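Local coordinates for protein urocanate hydratase (Paenibacillus sp. Soil724D2, PDB 7NED) that catalyses the hydration of thiourocanate in bacterial ergothioneine breakdown, as an NAD+-containing member of the urocanase family that can also hold urocanate, at residues 138-143 with 380-385; 403-408 with 538-543; 437-442 with 462-467; 458-463 with 520-525. All blocks are in the same frame, centred on the assembly; numbering follows the deposited sequence.

Contact 1: residues 138-143 with 380-385; sequences GTYEIF and IANWIR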
# COMPACT_ATOMS: atom_id res chain seq x y z
N GLY A 138 -17.02 -20.33 2.57
CA GLY A 138 -17.60 -18.99 2.62
C GLY A 138 -18.98 -18.95 2.00
O GLY A 138 -19.93 -18.43 2.59
N THR A 139 -19.13 -19.52 0.82
CA THR A 139 -20.43 -19.51 0.16
C THR A 139 -21.45 -20.32 0.95
O THR A 139 -22.61 -19.91 1.10
CB THR A 139 -20.26 -20.08 -1.25
OG1 THR A 139 -19.21 -19.33 -1.91
CG2 THR A 139 -21.56 -19.96 -2.06
N TYR A 140 -21.04 -21.47 1.45
CA TYR A 140 -21.93 -22.26 2.28
C TYR A 140 -22.35 -21.47 3.53
O TYR A 140 -23.54 -21.47 3.91
CB TYR A 140 -21.22 -23.58 2.60
CG TYR A 140 -21.86 -24.43 3.66
CD1 TYR A 140 -21.42 -24.38 4.97
CD2 TYR A 140 -22.93 -25.28 3.35
CE1 TYR A 140 -22.02 -25.17 5.95
CE2 TYR A 140 -23.53 -26.06 4.31
CZ TYR A 140 -23.06 -26.01 5.61
OH TYR A 140 -23.65 -26.78 6.58
N GLU A 141 -21.41 -20.75 4.16
CA GLU A 141 -21.76 -19.92 5.31
C GLU A 141 -22.68 -18.77 4.92
O GLU A 141 -23.53 -18.35 5.72
CB GLU A 141 -20.50 -19.35 5.99
CG GLU A 141 -19.60 -20.37 6.76
CD GLU A 141 -20.36 -21.27 7.75
OE1 GLU A 141 -20.02 -22.50 7.83
OE2 GLU A 141 -21.29 -20.76 8.42
N ILE A 142 -22.54 -18.23 3.71
CA ILE A 142 -23.52 -17.25 3.24
C ILE A 142 -24.90 -17.88 3.16
O ILE A 142 -25.89 -17.32 3.65
CB ILE A 142 -23.12 -16.66 1.87
CG1 ILE A 142 -21.85 -15.83 1.97
CG2 ILE A 142 -24.29 -15.83 1.29
CD1 ILE A 142 -21.21 -15.52 0.61
N PHE A 143 -25.00 -19.04 2.48
CA PHE A 143 -26.29 -19.70 2.35
C PHE A 143 -26.87 -20.05 3.72
O PHE A 143 -28.07 -19.85 3.96
CB PHE A 143 -26.15 -20.95 1.48
CG PHE A 143 -25.87 -20.67 0.02
CD1 PHE A 143 -26.16 -19.43 -0.53
CD2 PHE A 143 -25.32 -21.63 -0.79
CE1 PHE A 143 -25.90 -19.17 -1.89
CE2 PHE A 143 -25.05 -21.37 -2.15
CZ PHE A 143 -25.34 -20.13 -2.68
N ILE A 380 -17.26 -25.70 12.83
CA ILE A 380 -16.14 -26.29 12.11
C ILE A 380 -16.28 -27.80 12.04
O ILE A 380 -15.88 -28.42 11.04
CB ILE A 380 -14.78 -25.88 12.70
CG1 ILE A 380 -13.66 -26.26 11.71
CG2 ILE A 380 -14.45 -26.57 14.04
CD1 ILE A 380 -13.72 -25.50 10.36
N ALA A 381 -16.83 -28.43 13.09
CA ALA A 381 -16.99 -29.89 13.08
C ALA A 381 -17.93 -30.33 11.97
O ALA A 381 -17.64 -31.26 11.21
CB ALA A 381 -17.50 -30.38 14.43
N ASN A 382 -19.07 -29.65 11.85
CA ASN A 382 -19.97 -29.88 10.72
C ASN A 382 -19.26 -29.67 9.39
O ASN A 382 -19.36 -30.50 8.48
CB ASN A 382 -21.18 -28.94 10.82
CG ASN A 382 -22.07 -28.97 9.57
OD1 ASN A 382 -22.18 -27.95 8.83
ND2 ASN A 382 -22.70 -30.12 9.30
N TRP A 383 -18.53 -28.55 9.25
CA TRP A 383 -17.92 -28.24 7.96
C TRP A 383 -16.90 -29.32 7.56
O TRP A 383 -16.89 -29.79 6.42
CB TRP A 383 -17.24 -26.84 7.99
CG TRP A 383 -16.49 -26.73 6.75
CD1 TRP A 383 -15.12 -26.77 6.60
CD2 TRP A 383 -17.04 -26.67 5.44
NE1 TRP A 383 -14.79 -26.71 5.26
CE2 TRP A 383 -15.95 -26.66 4.53
CE3 TRP A 383 -18.35 -26.64 4.94
CZ2 TRP A 383 -16.14 -26.60 3.16
CZ3 TRP A 383 -18.53 -26.57 3.57
CH2 TRP A 383 -17.43 -26.57 2.70
N ILE A 384 -16.04 -29.72 8.49
CA ILE A 384 -14.99 -30.68 8.16
C ILE A 384 -15.60 -32.02 7.76
O ILE A 384 -15.18 -32.65 6.77
CB ILE A 384 -14.00 -30.81 9.34
CG1 ILE A 384 -13.19 -29.48 9.46
CG2 ILE A 384 -13.07 -32.01 9.20
CD1 ILE A 384 -12.33 -29.13 8.17
N ARG A 385 -16.64 -32.46 8.48
CA ARG A 385 -17.31 -33.70 8.07
C ARG A 385 -17.81 -33.59 6.64
O ARG A 385 -17.59 -34.49 5.82
CB ARG A 385 -18.46 -34.02 9.02
CG ARG A 385 -17.96 -34.47 10.38
CD ARG A 385 -19.06 -35.06 11.28
NE ARG A 385 -18.37 -35.52 12.48
CZ ARG A 385 -18.29 -34.82 13.60
NH1 ARG A 385 -18.93 -33.66 13.68
NH2 ARG A 385 -17.61 -35.29 14.65

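Contact 2: residues 403-408 with 538-543; sequences FGHGDR and KDIRWI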
# COMPACT_ATOMS: atom_id res chain seq x y z
N PHE A 403 -11.58 -20.43 10.69
CA PHE A 403 -11.17 -20.42 12.07
C PHE A 403 -10.92 -18.96 12.46
O PHE A 403 -10.55 -18.13 11.63
CB PHE A 403 -9.88 -21.24 12.27
CG PHE A 403 -10.12 -22.73 12.41
CD1 PHE A 403 -10.69 -23.24 13.55
CD2 PHE A 403 -9.70 -23.61 11.43
CE1 PHE A 403 -10.89 -24.61 13.73
CE2 PHE A 403 -9.89 -24.99 11.60
CZ PHE A 403 -10.47 -25.48 12.76
N GLY A 404 -11.08 -18.66 13.76
CA GLY A 404 -10.81 -17.34 14.26
C GLY A 404 -9.54 -17.23 15.09
O GLY A 404 -8.62 -18.06 15.02
N HIS A 405 -9.50 -16.19 15.92
CA HIS A 405 -8.27 -15.84 16.63
C HIS A 405 -7.93 -16.91 17.65
O HIS A 405 -8.76 -17.29 18.48
CB HIS A 405 -8.44 -14.48 17.32
CG HIS A 405 -7.22 -14.04 18.05
ND1 HIS A 405 -6.11 -13.53 17.41
CD2 HIS A 405 -6.91 -14.07 19.37
CE1 HIS A 405 -5.17 -13.25 18.30
NE2 HIS A 405 -5.64 -13.56 19.50
N GLY A 406 -6.68 -17.35 17.63
CA GLY A 406 -6.20 -18.36 18.54
C GLY A 406 -6.43 -19.75 18.00
O GLY A 406 -5.54 -20.60 18.10
N ASP A 407 -7.58 -19.99 17.39
CA ASP A 407 -7.84 -21.29 16.76
C ASP A 407 -6.91 -21.54 15.58
O ASP A 407 -6.37 -22.65 15.43
CB ASP A 407 -9.30 -21.40 16.33
CG ASP A 407 -10.23 -21.64 17.49
OD1 ASP A 407 -9.75 -21.90 18.60
OD2 ASP A 407 -11.46 -21.55 17.29
N ARG A 408 -6.69 -20.52 14.73
CA ARG A 408 -5.74 -20.72 13.63
C ARG A 408 -4.40 -21.15 14.19
O ARG A 408 -3.77 -22.09 13.68
CB ARG A 408 -5.57 -19.44 12.78
CG ARG A 408 -6.79 -19.09 12.01
CD ARG A 408 -6.57 -17.98 11.00
NE ARG A 408 -7.83 -17.29 10.76
CZ ARG A 408 -7.96 -16.27 9.93
NH1 ARG A 408 -6.89 -15.85 9.26
NH2 ARG A 408 -9.12 -15.64 9.79
N LYS A 538 -9.77 -12.91 24.49
CA LYS A 538 -8.47 -13.43 24.04
C LYS A 538 -7.31 -12.55 24.47
O LYS A 538 -6.17 -12.80 24.05
CB LYS A 538 -8.45 -13.59 22.52
CG LYS A 538 -9.63 -14.37 21.95
CD LYS A 538 -9.49 -15.87 22.24
CE LYS A 538 -10.75 -16.65 21.86
NZ LYS A 538 -10.76 -16.97 20.43
N ASP A 539 -7.57 -11.55 25.31
CA ASP A 539 -6.54 -10.68 25.88
C ASP A 539 -5.69 -10.05 24.79
O ASP A 539 -4.47 -9.92 24.91
CB ASP A 539 -5.68 -11.42 26.89
CG ASP A 539 -6.51 -11.97 28.06
OD1 ASP A 539 -6.29 -13.15 28.46
OD2 ASP A 539 -7.36 -11.22 28.60
N ILE A 540 -6.36 -9.62 23.72
CA ILE A 540 -5.68 -8.86 22.68
C ILE A 540 -5.40 -7.46 23.22
O ILE A 540 -6.26 -6.84 23.85
CB ILE A 540 -6.53 -8.81 21.41
CG1 ILE A 540 -6.93 -10.24 21.00
CG2 ILE A 540 -5.74 -8.08 20.29
CD1 ILE A 540 -7.82 -10.35 19.71
N ARG A 541 -4.20 -6.95 22.97
CA ARG A 541 -3.81 -5.68 23.60
C ARG A 541 -4.28 -4.52 22.73
O ARG A 541 -3.54 -3.93 21.94
CB ARG A 541 -2.32 -5.68 23.88
CG ARG A 541 -1.94 -6.83 24.78
CD ARG A 541 -0.45 -6.92 25.03
NE ARG A 541 0.00 -5.71 25.70
CZ ARG A 541 1.28 -5.40 25.89
NH1 ARG A 541 2.24 -6.20 25.43
NH2 ARG A 541 1.59 -4.28 26.53
N TRP A 542 -5.56 -4.21 22.87
CA TRP A 542 -6.19 -3.08 22.20
C TRP A 542 -5.88 -1.79 22.98
O TRP A 542 -6.26 -1.66 24.15
CB TRP A 542 -7.69 -3.34 22.13
CG TRP A 542 -8.50 -2.38 21.33
CD1 TRP A 542 -8.04 -1.48 20.43
CD2 TRP A 542 -9.92 -2.23 21.37
NE1 TRP A 542 -9.09 -0.77 19.89
CE2 TRP A 542 -10.26 -1.21 20.47
CE3 TRP A 542 -10.94 -2.86 22.10
CZ2 TRP A 542 -11.57 -0.79 20.27
CZ3 TRP A 542 -12.26 -2.46 21.88
CH2 TRP A 542 -12.57 -1.45 20.97
N ILE A 543 -5.20 -0.85 22.35
CA ILE A 543 -4.86 0.41 23.01
C ILE A 543 -6.08 1.33 23.09
O ILE A 543 -6.80 1.54 22.10
CB ILE A 543 -3.71 1.10 22.27
CG1 ILE A 543 -2.50 0.18 22.28
CG2 ILE A 543 -3.42 2.45 22.89
CD1 ILE A 543 -1.25 0.74 21.52

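Contact 3: residues 437-442 with 462-467; sequences AASMTH and LLNAML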
# COMPACT_ATOMS: atom_id res chain seq x y z
N ALA A 437 -10.38 -10.39 8.01
CA ALA A 437 -10.43 -9.23 8.84
C ALA A 437 -9.45 -8.06 8.62
O ALA A 437 -9.90 -7.09 8.19
CB ALA A 437 -10.58 -9.58 10.28
N ALA A 438 -8.17 -8.15 8.84
CA ALA A 438 -7.40 -6.85 8.58
C ALA A 438 -6.77 -6.80 7.20
O ALA A 438 -5.96 -6.00 6.94
CB ALA A 438 -6.46 -6.52 9.68
N SER A 439 -7.24 -7.63 6.32
CA SER A 439 -6.53 -7.80 5.07
C SER A 439 -7.15 -7.45 3.76
O SER A 439 -6.65 -7.75 2.70
CB SER A 439 -5.93 -9.19 5.08
OG SER A 439 -6.94 -10.09 5.02
N MET A 440 -8.19 -6.70 3.86
CA MET A 440 -8.92 -6.27 2.74
C MET A 440 -9.72 -4.98 2.90
O MET A 440 -10.47 -4.85 3.82
CB MET A 440 -9.82 -7.40 2.35
CG MET A 440 -10.97 -7.06 1.51
SD MET A 440 -10.38 -6.88 -0.12
CE MET A 440 -10.52 -8.51 -0.72
N THR A 441 -9.54 -4.11 1.96
CA THR A 441 -10.29 -2.88 1.92
C THR A 441 -10.94 -2.82 0.56
O THR A 441 -10.27 -2.88 -0.41
CB THR A 441 -9.42 -1.64 2.17
OG1 THR A 441 -8.85 -1.68 3.45
CG2 THR A 441 -10.21 -0.41 1.99
N HIS A 442 -12.25 -2.74 0.55
CA HIS A 442 -13.05 -2.65 -0.62
C HIS A 442 -14.44 -2.18 -0.25
O HIS A 442 -15.20 -2.95 0.19
CB HIS A 442 -13.16 -3.99 -1.28
CG HIS A 442 -13.74 -3.96 -2.64
ND1 HIS A 442 -14.71 -3.09 -3.02
CD2 HIS A 442 -13.50 -4.72 -3.72
CE1 HIS A 442 -15.06 -3.32 -4.25
NE2 HIS A 442 -14.33 -4.30 -4.71
N LEU A 462 -2.20 -2.80 4.48
CA LEU A 462 -0.79 -2.41 4.54
C LEU A 462 -0.20 -2.75 5.90
O LEU A 462 0.89 -3.33 5.98
CB LEU A 462 -0.64 -0.90 4.26
CG LEU A 462 -1.30 -0.43 2.96
CD1 LEU A 462 -1.04 1.03 2.64
CD2 LEU A 462 -0.85 -1.36 1.85
N LEU A 463 -0.89 -2.38 6.98
CA LEU A 463 -0.47 -2.81 8.32
C LEU A 463 -0.37 -4.33 8.45
O LEU A 463 0.55 -4.86 9.08
CB LEU A 463 -1.46 -2.27 9.36
CG LEU A 463 -1.31 -0.76 9.51
CD1 LEU A 463 -2.48 -0.24 10.39
CD2 LEU A 463 0.05 -0.46 10.16
N ASN A 464 -1.35 -5.06 7.90
CA ASN A 464 -1.35 -6.52 8.01
C ASN A 464 -0.09 -7.10 7.36
O ASN A 464 0.62 -7.93 7.96
CB ASN A 464 -2.65 -7.04 7.36
CG ASN A 464 -2.75 -8.55 7.34
OD1 ASN A 464 -2.84 -9.14 6.28
ND2 ASN A 464 -2.77 -9.16 8.50
N ALA A 465 0.25 -6.61 6.17
CA ALA A 465 1.46 -7.06 5.49
C ALA A 465 2.71 -6.73 6.31
O ALA A 465 3.56 -7.60 6.54
CB ALA A 465 1.55 -6.41 4.11
N MET A 466 2.87 -5.46 6.71
CA MET A 466 4.05 -5.10 7.50
C MET A 466 4.16 -5.88 8.79
O MET A 466 5.26 -6.32 9.15
CB MET A 466 4.14 -3.60 7.78
CG MET A 466 4.27 -2.75 6.53
SD MET A 466 4.55 -1.05 7.00
CE MET A 466 2.91 -0.66 7.48
N LEU A 467 3.06 -6.03 9.51
CA LEU A 467 3.10 -6.81 10.74
C LEU A 467 3.41 -8.28 10.47
O LEU A 467 4.19 -8.92 11.21
CB LEU A 467 1.75 -6.67 11.48
CG LEU A 467 1.65 -7.32 12.86
CD1 LEU A 467 2.74 -6.79 13.81
CD2 LEU A 467 0.26 -7.08 13.49

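Contact 4: residues 458-463 with 520-525; sequences ADWPLL and VLRYAD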
# COMPACT_ATOMS: atom_id res chain seq x y z
N ALA A 458 -7.49 2.10 3.52
CA ALA A 458 -6.62 1.01 3.10
C ALA A 458 -5.39 0.85 3.99
O ALA A 458 -4.52 0.05 3.68
CB ALA A 458 -6.16 1.23 1.65
N ASP A 459 -5.28 1.64 5.08
CA ASP A 459 -4.19 1.41 6.02
C ASP A 459 -4.10 -0.04 6.46
O ASP A 459 -3.00 -0.57 6.68
CB ASP A 459 -4.39 2.26 7.28
CG ASP A 459 -4.36 3.78 6.99
OD1 ASP A 459 -3.69 4.24 6.04
OD2 ASP A 459 -5.07 4.50 7.71
N TRP A 460 -5.25 -0.66 6.71
CA TRP A 460 -5.26 -1.94 7.43
C TRP A 460 -4.54 -3.07 6.69
O TRP A 460 -3.66 -3.72 7.29
CB TRP A 460 -6.72 -2.30 7.75
CG TRP A 460 -7.36 -1.24 8.65
CD1 TRP A 460 -8.23 -0.26 8.28
CD2 TRP A 460 -7.12 -1.07 10.05
NE1 TRP A 460 -8.59 0.50 9.38
CE2 TRP A 460 -7.91 0.01 10.47
CE3 TRP A 460 -6.36 -1.77 11.00
CZ2 TRP A 460 -7.96 0.43 11.81
CZ3 TRP A 460 -6.41 -1.37 12.33
CH2 TRP A 460 -7.21 -0.27 12.71
N PRO A 461 -4.83 -3.35 5.41
CA PRO A 461 -4.04 -4.40 4.75
C PRO A 461 -2.57 -4.08 4.66
O PRO A 461 -1.75 -5.00 4.76
CB PRO A 461 -4.70 -4.52 3.35
CG PRO A 461 -5.51 -3.22 3.17
CD PRO A 461 -5.97 -2.90 4.59
N LEU A 462 -2.20 -2.80 4.48
CA LEU A 462 -0.79 -2.41 4.54
C LEU A 462 -0.20 -2.75 5.90
O LEU A 462 0.89 -3.33 5.98
CB LEU A 462 -0.64 -0.90 4.26
CG LEU A 462 -1.30 -0.43 2.96
CD1 LEU A 462 -1.04 1.03 2.64
CD2 LEU A 462 -0.85 -1.36 1.85
N LEU A 463 -0.89 -2.38 6.98
CA LEU A 463 -0.47 -2.81 8.32
C LEU A 463 -0.37 -4.33 8.45
O LEU A 463 0.55 -4.86 9.08
CB LEU A 463 -1.46 -2.27 9.36
CG LEU A 463 -1.31 -0.76 9.51
CD1 LEU A 463 -2.48 -0.24 10.39
CD2 LEU A 463 0.05 -0.46 10.16
N VAL A 520 -9.09 -8.65 14.49
CA VAL A 520 -10.05 -8.29 15.55
C VAL A 520 -9.97 -6.80 15.85
O VAL A 520 -10.99 -6.13 15.99
CB VAL A 520 -9.81 -9.11 16.83
CG1 VAL A 520 -10.83 -8.66 17.90
CG2 VAL A 520 -9.96 -10.59 16.51
N LEU A 521 -8.76 -6.28 15.99
CA LEU A 521 -8.67 -4.87 16.37
C LEU A 521 -9.20 -3.96 15.28
O LEU A 521 -9.71 -2.87 15.59
CB LEU A 521 -7.23 -4.47 16.72
CG LEU A 521 -6.61 -5.10 17.96
CD1 LEU A 521 -5.39 -4.33 18.40
CD2 LEU A 521 -7.66 -5.08 19.09
N ARG A 522 -9.09 -4.35 14.00
CA ARG A 522 -9.62 -3.50 12.95
C ARG A 522 -11.13 -3.31 13.10
O ARG A 522 -11.65 -2.21 12.91
CB ARG A 522 -9.29 -4.08 11.57
CG ARG A 522 -9.60 -3.17 10.42
CD ARG A 522 -11.02 -3.42 9.85
NE ARG A 522 -11.28 -2.41 8.85
CZ ARG A 522 -11.73 -1.19 9.13
NH1 ARG A 522 -11.97 -0.84 10.40
NH2 ARG A 522 -11.92 -0.31 8.15
N TYR A 523 -11.86 -4.40 13.40
CA TYR A 523 -13.29 -4.30 13.62
C TYR A 523 -13.59 -3.71 15.00
O TYR A 523 -14.57 -2.97 15.14
CB TYR A 523 -13.97 -5.69 13.42
CG TYR A 523 -14.05 -5.93 11.94
CD1 TYR A 523 -15.14 -5.48 11.22
CD2 TYR A 523 -12.95 -6.44 11.24
CE1 TYR A 523 -15.17 -5.59 9.83
CE2 TYR A 523 -12.97 -6.55 9.85
CZ TYR A 523 -14.09 -6.11 9.15
OH TYR A 523 -14.16 -6.22 7.78
N ALA A 524 -12.76 -3.98 16.00
CA ALA A 524 -12.96 -3.32 17.29
C ALA A 524 -12.86 -1.81 17.13
O ALA A 524 -13.70 -1.06 17.66
CB ALA A 524 -11.93 -3.82 18.30
N ASP A 525 -11.85 -1.34 16.38
CA ASP A 525 -11.69 0.09 16.14
C ASP A 525 -12.92 0.68 15.48
O ASP A 525 -13.26 1.84 15.73
CB ASP A 525 -10.48 0.35 15.25
CG ASP A 525 -10.25 1.82 15.03
OD1 ASP A 525 -9.67 2.44 15.95
OD2 ASP A 525 -10.68 2.36 13.97

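Contact 1: residues 138-143 with 380-385
Helices 133-150 and 378-390 come nearest within these segments at Y140 and W383, whose CA atoms lie 9.2 Å apart, a spacing bridged entirely by side chains. Y140 does most of the bridging. Its CG stands anti to the backbone N (chi1 169°), which carries the phenol away from its own helix and places the ring between the two, with the hydroxyl at the far helix. There Y140 OH donates a hydrogen bond to N382 OD1 at 2.9 Å. The donor lies in the carbonyl plane and uses a lone pair of the amide oxygen, with a C=O...O angle of 145°, which favours one rotation of the amide and helps hold the end of the phenol. W383 fills the space beside the same ring. The two side chains slide past each other in opposite directions, and their closest atoms are Y140 CD1 and W383 CE3 at 3.8 Å. The planes of the phenol and the indole six-membered ring are inclined at 43°, an oblique aromatic meeting in which the benzo side of the indole does the touching. One polar bond and one apolar flank thus hold a single tyrosine, a simple illustration of how an aromatic alcohol can join two helices. The joint links the Rossmann-like region to the C-terminal region of the urocanase fold. W383 NE1 is also bonded to the backbone O of I400 on strand 398-400, while A175 and L178 of helix 172-178 pack against Y140 and I370 of helix 360-373 packs against I380 and I384.

Contact 2: residues 403-408 with 538-543
H405 meets K538 and I540 where the start of one helix meets the end of another: G406 occupies the N-cap position of helix 407-420, and a Schellman motif at D539 closes helix 529-538. The tight part surrounds the imidazole. I540 CD1 sits over the centre of one ring face, 3.9 Å from the H405 ring centroid, in a CH-pi contact that approaches almost along the ring normal. K538 takes the edge instead, its CB lying near the ring plane at 3.5 Å from H405 CD2. Because the lysine chain bends at chi2 and again at chi4, it runs past the imidazole and returns its ammonium group to the backbone of the same histidine, where K538 NZ donates to H405 O. E534, one turn back on the lysine's own helix, forms a salt bridge with the same nitrogen. At G406 the backbone itself calls for glycine: with phi at 89°, a CB would be jammed against H405 O. The outer side is looser. D407 OD1 stops 5.4 Å from K538 NZ, too far for a salt bridge though probably near enough for some attraction. Beyond I540 the chain leaves this partner for the second subunit, where R541 forms a salt bridge with E69 of that subunit. On the inner side, H405 ND1 is hydrogen-bonded to T516 OG1 of helix 502-525, which probably helps fix the rotation of the imidazole. The lysine bond itself is short, 2.8 Å from K538 NZ to H405 O, with a C=O...N angle of 156° and the donor slightly tilted from the carbonyl plane.

Contact 3: residues 437-442 with 462-467
The carboxamide of N464 is the one flat group that bridges this contact, and its oxygen end is the part that touches: N464 OD1 lies 3.3 Å from S439 CB, while the amide nitrogen is engaged by D515. The setting is a helix packed on a beta-sheet, helix 459-469 against strand 428-441 of the mixed sheet, close to the break in that strand. With CG anti to the backbone N (chi1 177°), the asparagine reaches from the helix toward the strand. Its CB rests beside the backbone of A438, 3.5 Å from A438 O, and A438 CB comes to 4.5 Å from N464 CB. The CA atoms of A438 and N464 come within 6.1 Å, with only a methyl on the strand side of that pair. No hydrogen bond crosses between the segments; N464 ND2 and S439 OG find their partners outside them. N464 ND2 bonds to D515 OD1 of helix 502-525, tying a third element to the pair. A leucine in place of N464 would probably leave D515 OD1 without its amide donor and press a branched apolar end on S439. The serine oxygen, for its part, lies between the backbone N and the carbonyl carbon (chi1 68°), where S439 OG shares its hydroxyl between the backbone oxygens of H434 and D436.

Contact 4: residues 458-463 with 520-525
W460 and R522 are brought together by two different first torsions: the indole lies beside its backbone N (chi1 -61°), whereas the arginine CG points anti to its own N and the chain then bends sharply at chi2 (-93°). That bend, well off a staggered value, folds R522 over one face of the indole. Its aliphatic part arrives first, with R522 CG 3.3 Å from W460 CD2 and over the face of the five-membered ring in a close CH-pi contact. The guanidinium follows on the same ring. Its plane is inclined at 26° to the indole, its centre sits 4.0 Å from that of the ring, and W460 NE1 lies over the middle of the guanidinium face at 3.6 Å from R522 CZ. This is a stack with an off-centre cation-pi component, and R522 NH2 has a further hold in a hydrogen bond to S454 OG. One helical turn on, D525 approaches the benzo edge of the indole, its OD2 near the ring plane, 4.0 Å from W460 CZ2. Were the indole of W460 cut back to an alanine, a gap between helices 459-469 and 502-525 would probably open and the guanidinium would lose the aromatic face on which it stacks. The second subunit adjoins this site: its K77 forms a salt bridge with D525 OD1, and its Q74 packs on W460. The chemistry is therefore complementary around a single indole, whose electron-rich face meets a cation and whose more positive rim is turned to a carboxylate, a pairing likely to ease the burial of the arginine's charge near the dimer interface.

Contacts 2, 3 and 4 form one cluster beside the second subunit, which touches all three. Contacts 3 and 4 share L462 and L463 of helix 459-469, and their centres are 6 Å apart. Contact 2 lies against contact 4, with I540 CD1 3.7 Å from V520 CB. Contact 1 stands apart, about 25 Å between centres from both contact 3 and contact 4, yet it reaches contact 2 where I380 CG1 meets F403 CZ at 3.5 Å. None of the urocanate pocket residues lies in the eight segments. In contact 1 the W383 side chain is about 12 Å from urocanate; in contact 3 that of S439 is about 11 Å from urocanate and about 10 Å from NAD. Strand 428-441, which carries S439, also supplies D433 to the urocanate pocket.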